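PDB 5VIA: pseudoperoxidase from Leishmania major, which binds a heme b, whose iron has two axial protein ligands, and is a member of the heme peroxidase family, with peroxidase activity only inferred. Local coordinates for residues 13-19 with 80-84. Sequence-based numbering, arbitrary orientation.
Sequences KYAREDV and YPASS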
loop_
_atom_site.group_PDB
_atom_site.type_symbol
_atom_site.label_atom_id
_atom_site.label_comp_id
_atom_site.label_asym_id
_atom_site.label_seq_id
_atom_site.Cartn_x
_atom_site.Cartn_y
_atom_site.Cartn_z
ATOM N N LYS A 13 3.392 10.536 24.488
ATOM C CA LYS A 13 2.339 11.166 25.278
ATOM C C LYS A 13 1.096 10.287 25.301
ATOM O O LYS A 13 0.361 10.247 26.290
ATOM C CB LYS A 13 1.997 12.549 24.719
ATOM C CG LYS A 13 0.965 13.305 25.544
ATOM C CD LYS A 13 0.763 14.722 25.035
ATOM C CE LYS A 13 0.389 15.653 26.172
ATOM N NZ LYS A 13 -0.758 15.117 26.954
ATOM N N TYR A 14 0.885 9.563 24.205
ATOM C CA TYR A 14 -0.315 8.754 24.028
ATOM C C TYR A 14 -0.012 7.267 23.921
ATOM O O TYR A 14 1.123 6.866 23.651
ATOM C CB TYR A 14 -1.051 9.189 22.762
ATOM C CG TYR A 14 -1.211 10.678 22.650
ATOM C CD1 TYR A 14 -2.037 11.368 23.524
ATOM C CD2 TYR A 14 -0.534 11.398 21.675
ATOM C CE1 TYR A 14 -2.188 12.734 23.435
ATOM C CE2 TYR A 14 -0.680 12.760 21.576
ATOM C CZ TYR A 14 -1.509 13.427 22.459
ATOM O OH TYR A 14 -1.667 14.797 22.372
ATOM N N ALA A 15 -1.045 6.457 24.125
ATOM C CA ALA A 15 -0.969 5.028 23.854
ATOM C C ALA A 15 -1.234 4.793 22.374
ATOM O O ALA A 15 -2.189 5.342 21.818
ATOM C CB ALA A 15 -1.979 4.281 24.693
ATOM N N ARG A 16 -0.395 3.976 21.741
ATOM C CA ARG A 16 -0.510 3.708 20.312
ATOM C C ARG A 16 -1.831 3.034 19.932
ATOM O O ARG A 16 -2.295 3.179 18.798
ATOM C CB ARG A 16 0.682 2.870 19.831
ATOM C CG ARG A 16 0.797 1.513 20.514
ATOM C CD ARG A 16 2.106 0.805 20.180
ATOM N NE ARG A 16 2.286 -0.375 21.031
ATOM C CZ ARG A 16 3.406 -1.089 21.101
ATOM N NH1 ARG A 16 4.461 -0.747 20.371
ATOM N NH2 ARG A 16 3.470 -2.140 21.907
ATOM N N GLU A 17 -2.438 2.311 20.873
ATOM C CA GLU A 17 -3.698 1.619 20.608
ATOM C C GLU A 17 -4.879 2.582 20.582
ATOM O O GLU A 17 -5.893 2.309 19.930
ATOM C CB GLU A 17 -3.965 0.525 21.645
ATOM C CG GLU A 17 -2.726 -0.150 22.187
ATOM C CD GLU A 17 -2.127 0.612 23.349
ATOM O OE1 GLU A 17 -2.901 1.152 24.173
ATOM O OE2 GLU A 17 -0.882 0.677 23.430
ATOM N N ASP A 18 -4.755 3.696 21.304
ATOM C CA ASP A 18 -5.788 4.732 21.299
ATOM C C ASP A 18 -5.882 5.373 19.920
ATOM O O ASP A 18 -6.980 5.602 19.410
ATOM C CB ASP A 18 -5.494 5.807 22.350
ATOM C CG ASP A 18 -5.780 5.339 23.763
ATOM O OD1 ASP A 18 -6.432 4.285 23.917
ATOM O OD2 ASP A 18 -5.365 6.034 24.720
ATOM N N VAL A 19 -4.726 5.655 19.320
ATOM C CA VAL A 19 -4.690 6.255 17.992
ATOM C C VAL A 19 -5.269 5.265 16.985
ATOM O O VAL A 19 -6.118 5.624 16.160
ATOM C CB VAL A 19 -3.257 6.658 17.573
ATOM C CG1 VAL A 19 -3.286 7.411 16.243
ATOM C CG2 VAL A 19 -2.615 7.517 18.653
ATOM N N TYR A 80 -4.905 13.921 18.635
ATOM C CA TYR A 80 -3.611 13.644 19.252
ATOM C C TYR A 80 -2.536 14.675 18.877
ATOM O O TYR A 80 -1.583 14.357 18.166
ATOM C CB TYR A 80 -3.144 12.219 18.910
ATOM C CG TYR A 80 -4.135 11.160 19.345
ATOM C CD1 TYR A 80 -4.211 10.762 20.672
ATOM C CD2 TYR A 80 -5.010 10.580 18.436
ATOM C CE1 TYR A 80 -5.117 9.811 21.085
ATOM C CE2 TYR A 80 -5.921 9.622 18.837
ATOM C CZ TYR A 80 -5.968 9.240 20.165
ATOM O OH TYR A 80 -6.872 8.289 20.578
ATOM N N PRO A 81 -2.671 15.914 19.382
ATOM C CA PRO A 81 -1.613 16.912 19.178
ATOM C C PRO A 81 -0.370 16.430 19.917
ATOM O O PRO A 81 -0.484 15.435 20.618
ATOM C CB PRO A 81 -2.184 18.158 19.856
ATOM C CG PRO A 81 -3.062 17.621 20.924
ATOM C CD PRO A 81 -3.686 16.384 20.342
ATOM N N ALA A 82 0.780 17.075 19.760
ATOM C CA ALA A 82 2.016 16.609 20.415
ATOM C C ALA A 82 2.581 15.311 19.845
ATOM O O ALA A 82 3.716 14.941 20.152
ATOM C CB ALA A 82 1.855 16.499 21.944
ATOM N N SER A 83 1.796 14.608 19.037
ATOM C CA SER A 83 2.343 13.526 18.232
ATOM C C SER A 83 2.769 14.101 16.894
ATOM O O SER A 83 2.184 15.072 16.422
ATOM C CB SER A 83 1.304 12.431 18.008
ATOM O OG SER A 83 1.778 11.493 17.058
ATOM N N SER A 84 3.792 13.520 16.281
ATOM C CA SER A 84 4.153 13.923 14.933
ATOM C C SER A 84 3.109 13.368 13.971
ATOM O O SER A 84 2.502 12.318 14.228
ATOM C CB SER A 84 5.548 13.424 14.558
ATOM O OG SER A 84 5.527 12.052 14.192
#
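Tyr80 turns the edge of its ring onto a face of Tyr14, an edge-to-face pair with centroids 5.0 Å apart and planes at 72°. The leading atom is Tyr80 CD1, 3.6 Å from Tyr14 CG and displaced from the middle of the ring, while Tyr80 CB makes a CH-pi contact over the same face, 4.1 Å from its centroid. In Tyr14, CG stands opposite the carbonyl carbon (chi1 -47°), which swings the ring across to the 80-84 loop. The aliphatic CG of Lys13 lies against the other face, and further out on the same side chain Lys13 CD meets Ala82 CB at 3.7 Å. Val19 CG2 sits nearly over the centre of one face of the Tyr80 ring, 3.8 Å from the centroid. With Val19 CG1 anti to the backbone N, CG2 falls beside that N, where it meets the ring. Tyrosine suits position 80: its ring offers an edge to Tyr14 and a face to Val19, and its OH, 2.9 Å from Asp18 O, hydrogen-bonds Ser22 further along helix 16-29. Far from the heme, this surface aromatic pair joins the start of helix 16-29 to the turn between helices 67-79 and 85-99 of the mainly helical peroxidase fold.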